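Local coordinates for protein putative uronate isomerase (Thermotoga maritima, PDB 4NAR) that probably belongs to the lactate racemase family and may interconvert the enantiomers of lactate or a related hydroxy acid, at residues 190-195 / 292-297; 325-330 / 336-341. One frame throughout, in Å; residues are numbered along the deposited sequence.

Contact 1 (190-195 / 292-297)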
loop_
_atom_site.group_PDB
_atom_site.type_symbol
_atom_site.label_atom_id
_atom_site.label_comp_id
_atom_site.label_asym_id
_atom_site.label_seq_id
_atom_site.Cartn_x
_atom_site.Cartn_y
_atom_site.Cartn_z
ATOM N N LYS A 190 5.207 16.395 -0.461
ATOM C CA LYS A 190 4.697 16.820 -1.768
ATOM C C LYS A 190 3.815 15.754 -2.427
ATOM O O LYS A 190 2.817 16.070 -3.092
ATOM C CB LYS A 190 5.848 17.171 -2.708
ATOM C CG LYS A 190 6.793 18.218 -2.157
ATOM C CD LYS A 190 6.839 19.458 -3.032
ATOM C CE LYS A 190 8.083 20.303 -2.719
ATOM N NZ LYS A 190 7.827 21.771 -2.914
ATOM N N LEU A 191 4.187 14.489 -2.243
ATOM C CA LEU A 191 3.611 13.395 -3.028
ATOM C C LEU A 191 2.248 12.878 -2.530
ATOM O O LEU A 191 1.293 12.752 -3.320
ATOM C CB LEU A 191 4.618 12.236 -3.153
ATOM C CG LEU A 191 4.282 11.116 -4.152
ATOM C CD1 LEU A 191 5.512 10.719 -4.978
ATOM C CD2 LEU A 191 3.696 9.897 -3.432
ATOM N N ILE A 192 2.151 12.572 -1.236
ATOM C CA ILE A 192 0.948 11.913 -0.716
ATOM C C ILE A 192 -0.351 12.655 -1.094
ATOM O O ILE A 192 -0.404 13.895 -1.067
ATOM C CB ILE A 192 1.038 11.676 0.814
ATOM C CG1 ILE A 192 -0.002 10.642 1.262
ATOM C CG2 ILE A 192 0.920 12.995 1.600
ATOM C CD1 ILE A 192 0.300 10.022 2.636
ATOM N N GLY A 193 -1.374 11.897 -1.497
ATOM C CA GLY A 193 -2.634 12.495 -1.918
ATOM C C GLY A 193 -2.624 13.292 -3.230
ATOM O O GLY A 193 -3.482 14.153 -3.435
ATOM N N THR A 194 -1.672 13.008 -4.120
ATOM C CA THR A 194 -1.698 13.537 -5.486
ATOM C C THR A 194 -2.060 12.415 -6.459
ATOM O O THR A 194 -1.558 11.299 -6.333
ATOM C CB THR A 194 -0.320 14.097 -5.908
ATOM O OG1 THR A 194 0.659 13.041 -5.868
ATOM C CG2 THR A 194 0.114 15.242 -4.994
ATOM N N VAL A 195 -2.921 12.710 -7.433
ATOM C CA VAL A 195 -3.329 11.715 -8.419
ATOM C C VAL A 195 -2.150 11.255 -9.285
ATOM O O VAL A 195 -1.986 10.059 -9.540
ATOM C CB VAL A 195 -4.478 12.246 -9.325
ATOM C CG1 VAL A 195 -4.818 11.225 -10.434
ATOM C CG2 VAL A 195 -5.720 12.567 -8.474
ATOM N N LEU A 292 0.946 12.114 8.706
ATOM C CA LEU A 292 1.085 13.359 9.448
ATOM C C LEU A 292 2.186 14.278 8.897
ATOM O O LEU A 292 2.602 15.221 9.572
ATOM C CB LEU A 292 1.329 13.045 10.929
ATOM C CG LEU A 292 0.176 12.277 11.615
ATOM C CD1 LEU A 292 0.542 11.800 13.029
ATOM C CD2 LEU A 292 -1.126 13.113 11.625
ATOM N N GLN A 293 2.643 14.024 7.672
ATOM C CA GLN A 293 3.826 14.732 7.150
ATOM C C GLN A 293 3.592 15.872 6.152
ATOM O O GLN A 293 4.562 16.461 5.661
ATOM C CB GLN A 293 4.830 13.742 6.551
ATOM C CG GLN A 293 5.549 12.895 7.587
ATOM C CD GLN A 293 6.625 12.015 6.965
ATOM O OE1 GLN A 293 7.322 12.421 6.012
ATOM N NE2 GLN A 293 6.754 10.790 7.490
ATOM N N ARG A 294 2.337 16.181 5.830
ATOM C CA ARG A 294 2.072 17.433 5.129
ATOM C C ARG A 294 2.664 18.610 5.904
ATOM O O ARG A 294 2.725 18.584 7.149
ATOM C CB ARG A 294 0.585 17.620 4.846
ATOM C CG ARG A 294 0.192 16.861 3.591
ATOM C CD ARG A 294 -1.103 17.324 2.987
ATOM N NE ARG A 294 -1.242 16.724 1.666
ATOM C CZ ARG A 294 -2.387 16.612 0.999
ATOM N NH1 ARG A 294 -3.517 17.077 1.527
ATOM N NH2 ARG A 294 -2.399 16.023 -0.196
ATOM N N PRO A 295 3.151 19.626 5.173
ATOM C CA PRO A 295 3.853 20.712 5.865
ATOM C C PRO A 295 2.909 21.448 6.812
ATOM O O PRO A 295 1.751 21.721 6.440
ATOM C CB PRO A 295 4.311 21.631 4.722
ATOM C CG PRO A 295 3.472 21.269 3.545
ATOM C CD PRO A 295 3.121 19.815 3.709
ATOM N N GLY A 296 3.393 21.730 8.024
ATOM C CA GLY A 296 2.605 22.439 9.016
ATOM C C GLY A 296 1.757 21.551 9.923
ATOM O O GLY A 296 1.210 22.041 10.927
ATOM N N VAL A 297 1.627 20.261 9.589
ATOM C CA VAL A 297 0.784 19.382 10.409
ATOM C C VAL A 297 1.413 19.089 11.779
ATOM O O VAL A 297 0.747 19.160 12.818
ATOM C CB VAL A 297 0.352 18.089 9.667
ATOM C CG1 VAL A 297 -0.331 17.133 10.611
ATOM C CG2 VAL A 297 -0.609 18.435 8.551
HETATM O O HOH W 1 1.031 15.984 -0.320
#
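The type II beta turn from Leu191 to Thr194, which ends helix 188-191, receives the side chain of Arg294 from the loop between helix 287-290 and strand 298-299. Arg294 NH2 donates to Ile192 O, the carbonyl of the turn's central peptide, at 3.0 Å; the bond is bent, 146° at the hydrogen, and its donor lies 26° out of the carbonyl plane. Water 1 bridges the same two residues, giving a hydrogen to Ile192 O at 2.6 Å and taking one from Arg294 NE at 3.1 Å, so two donors grip one oxygen. Arg294 runs extended from CG to NE, spanning the two loops. Buried Ile192 points its CB toward the arginine, with Ile192 CG2 4.3 Å from Arg294 NE, and also touches Leu419. Gly193 suits its place twice over: its phi of 69° fits the third position of a type II turn, and a side chain there would run into Arg294 NH2. The turn's own backbone bond, Thr194 N to Leu191 O, is weak, and Thr194 OG1 adds a second donor to Leu191 O at 2.6 Å, in the carbonyl plane. The other terminal nitrogen, NH1, forms a salt bridge with Asp421. Replacing Arg294 with a leucine would probably leave Asp421 without its charged mate and Ile192 O without its direct side-chain donor. The cation's charge is thus probably balanced mainly by Asp421 of strand 419-422.

Contact 2 (325-330 / 336-341)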
loop_
_atom_site.group_PDB
_atom_site.type_symbol
_atom_site.label_atom_id
_atom_site.label_comp_id
_atom_site.label_asym_id
_atom_site.label_seq_id
_atom_site.Cartn_x
_atom_site.Cartn_y
_atom_site.Cartn_z
ATOM N N ARG A 325 17.362 -2.684 10.148
ATOM C CA ARG A 325 18.175 -2.524 11.355
ATOM C C ARG A 325 19.620 -2.079 11.063
ATOM O O ARG A 325 20.214 -1.357 11.863
ATOM C CB ARG A 325 18.174 -3.814 12.186
ATOM C CG ARG A 325 16.871 -4.079 12.940
ATOM C CD ARG A 325 16.919 -5.378 13.774
ATOM N NE ARG A 325 16.582 -6.565 12.983
ATOM C CZ ARG A 325 17.438 -7.535 12.644
ATOM N NH1 ARG A 325 18.707 -7.475 13.030
ATOM N NH2 ARG A 325 17.019 -8.576 11.921
ATOM N N GLU A 326 20.184 -2.509 9.932
ATOM C CA GLU A 326 21.519 -2.054 9.527
ATOM C C GLU A 326 21.576 -0.534 9.336
ATOM O O GLU A 326 22.377 0.161 9.976
ATOM C CB GLU A 326 21.963 -2.740 8.231
ATOM C CG GLU A 326 23.018 -3.829 8.418
ATOM C CD GLU A 326 22.836 -5.014 7.457
ATOM O OE1 GLU A 326 22.547 -4.778 6.251
ATOM O OE2 GLU A 326 22.978 -6.180 7.914
ATOM N N ILE A 327 20.733 -0.020 8.448
ATOM C CA ILE A 327 20.775 1.399 8.135
ATOM C C ILE A 327 20.084 2.267 9.211
ATOM O O ILE A 327 20.530 3.380 9.494
ATOM C CB ILE A 327 20.204 1.684 6.711
ATOM C CG1 ILE A 327 20.589 3.091 6.238
ATOM C CG2 ILE A 327 18.676 1.431 6.637
ATOM C CD1 ILE A 327 19.906 3.485 4.947
ATOM N N GLY A 328 19.006 1.757 9.809
ATOM C CA GLY A 328 18.255 2.531 10.789
ATOM C C GLY A 328 17.516 3.710 10.157
ATOM O O GLY A 328 17.582 3.948 8.930
ATOM N N TYR A 329 16.821 4.478 10.993
ATOM C CA TYR A 329 15.917 5.504 10.477
ATOM C C TYR A 329 16.537 6.896 10.452
ATOM O O TYR A 329 16.886 7.453 11.490
ATOM C CB TYR A 329 14.613 5.483 11.268
ATOM C CG TYR A 329 13.778 4.240 11.007
ATOM C CD1 TYR A 329 12.807 4.232 10.000
ATOM C CD2 TYR A 329 13.956 3.083 11.756
ATOM C CE1 TYR A 329 12.030 3.098 9.750
ATOM C CE2 TYR A 329 13.182 1.949 11.524
ATOM C CZ TYR A 329 12.217 1.963 10.513
ATOM O OH TYR A 329 11.442 0.846 10.254
ATOM N N HIS A 330 16.642 7.462 9.253
ATOM C CA HIS A 330 17.362 8.711 9.045
ATOM C C HIS A 330 16.724 9.557 7.950
ATOM O O HIS A 330 15.856 9.075 7.213
ATOM C CB HIS A 330 18.801 8.411 8.627
ATOM C CG HIS A 330 19.570 7.591 9.620
ATOM N ND1 HIS A 330 20.347 8.157 10.604
ATOM C CD2 HIS A 330 19.690 6.244 9.765
ATOM C CE1 HIS A 330 20.920 7.198 11.319
ATOM N NE2 HIS A 330 20.533 6.032 10.833
ATOM N N LYS A 336 21.084 9.174 1.257
ATOM C CA LYS A 336 21.808 9.355 -0.001
ATOM C C LYS A 336 23.304 9.181 0.205
ATOM O O LYS A 336 23.986 8.576 -0.620
ATOM C CB LYS A 336 21.541 10.741 -0.581
ATOM C CG LYS A 336 20.231 10.845 -1.330
ATOM C CD LYS A 336 19.730 12.275 -1.281
ATOM C CE LYS A 336 18.987 12.643 -2.543
ATOM N NZ LYS A 336 19.709 13.726 -3.276
ATOM N N TRP A 337 23.802 9.719 1.316
ATOM C CA TRP A 337 25.203 9.577 1.677
ATOM C C TRP A 337 25.538 8.109 1.963
ATOM O O TRP A 337 26.583 7.594 1.550
ATOM C CB TRP A 337 25.516 10.436 2.901
ATOM C CG TRP A 337 26.837 10.102 3.536
ATOM C CD1 TRP A 337 28.071 10.568 3.161
ATOM C CD2 TRP A 337 27.062 9.231 4.657
ATOM N NE1 TRP A 337 29.046 10.037 3.979
ATOM C CE2 TRP A 337 28.452 9.213 4.911
ATOM C CE3 TRP A 337 26.222 8.464 5.480
ATOM C CZ2 TRP A 337 29.024 8.468 5.944
ATOM C CZ3 TRP A 337 26.790 7.713 6.503
ATOM C CH2 TRP A 337 28.177 7.721 6.726
ATOM N N TYR A 338 24.644 7.439 2.676
ATOM C CA TYR A 338 24.851 6.039 3.040
ATOM C C TYR A 338 24.907 5.170 1.770
ATOM O O TYR A 338 25.614 4.160 1.722
ATOM C CB TYR A 338 23.724 5.585 3.974
ATOM C CG TYR A 338 23.866 4.188 4.520
ATOM C CD1 TYR A 338 23.283 3.102 3.874
ATOM C CD2 TYR A 338 24.551 3.948 5.705
ATOM C CE1 TYR A 338 23.391 1.810 4.383
ATOM C CE2 TYR A 338 24.668 2.656 6.220
ATOM C CZ TYR A 338 24.080 1.595 5.550
ATOM O OH TYR A 338 24.192 0.318 6.033
ATOM N N LEU A 339 24.158 5.571 0.744
ATOM C CA LEU A 339 24.142 4.842 -0.522
ATOM C C LEU A 339 25.370 5.120 -1.401
ATOM O O LEU A 339 25.727 4.306 -2.261
ATOM C CB LEU A 339 22.833 5.091 -1.277
ATOM C CG LEU A 339 21.676 4.423 -0.527
ATOM C CD1 LEU A 339 20.353 5.071 -0.900
ATOM C CD2 LEU A 339 21.637 2.946 -0.832
ATOM N N LYS A 340 26.014 6.264 -1.189
ATOM C CA LYS A 340 27.317 6.468 -1.800
ATOM C C LYS A 340 28.274 5.445 -1.214
ATOM O O LYS A 340 29.033 4.820 -1.948
ATOM C CB LYS A 340 27.824 7.895 -1.589
ATOM C CG LYS A 340 27.082 8.917 -2.428
ATOM C CD LYS A 340 26.910 8.423 -3.865
ATOM C CE LYS A 340 25.839 9.220 -4.618
ATOM N NZ LYS A 340 25.913 9.007 -6.099
ATOM N N LYS A 341 28.200 5.247 0.103
ATOM C CA LYS A 341 29.035 4.261 0.795
ATOM C C LYS A 341 28.636 2.809 0.511
ATOM O O LYS A 341 29.495 1.927 0.423
ATOM C CB LYS A 341 29.000 4.498 2.308
ATOM C CG LYS A 341 29.973 5.542 2.810
ATOM C CD LYS A 341 29.956 5.567 4.341
ATOM C CE LYS A 341 29.992 4.136 4.916
ATOM N NZ LYS A 341 29.151 3.997 6.153
HETATM O O HOH W 2 25.538 0.183 8.638
#
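Ile327 lays its CG1 over the centre of the Tyr338 ring, a CH-pi contact with the carbon 3.6 Å from the centroid and only 13° off the ring normal. The terminal CD1 continues across the same face toward one side of the ring, where it meets Tyr338 CD1 at 3.6 Å. Both side chains leave their helices with the gamma atom anti to the backbone N, Ile327 CG1 at chi1 -165° and Tyr338 CG at -175°, which carries the methylene and the ring into each other. The pair packs the last turn of helix 318-327 against the next helix, 332-341, across the short connection that begins at Gly328, with the CA atoms of Ile327 and Tyr338 8.0 Å apart. Gly328 has a positive phi, which a residue without a side chain adopts easily as the first helix ends. Isoleucine suits the buried side, also touching Val335, Phe345 and Val353, while a tyrosine can give the apolar face of its ring to the isoleucine and still direct a hydroxyl to water. Tyr338 OH lies 2.9 Å from water 2, which sits at the ring edge, in its plane, and donates a weak bond to Glu326 O. Phe345 meets the Tyr338 ring edge-to-face, and His342 stacks with it.

From the N terminus, the chain first passes through most of the seven-stranded mixed sheet and then helix 173-186 before reaching 190-195, which starts in the last residues of helix 188-191. Contact 1 closes a long loop of 96 residues, which takes in strands 217-227 and 231-240 of that sheet and strand 268-274 of the five-stranded parallel sheet; it therefore ties the turn after helix 188-191 to a loop lying between strands 268-274 and 302-308 of the parallel sheet. Contact 2 opens after contact 1 has closed and spans only five residues, joining two successive helices. The two are in series, neither nesting nor crossing. Their centres lie 24 Å apart. Helix 173-186 touches both neighbourhoods, through Leu191 in one and Lys336 and Leu339 in the other.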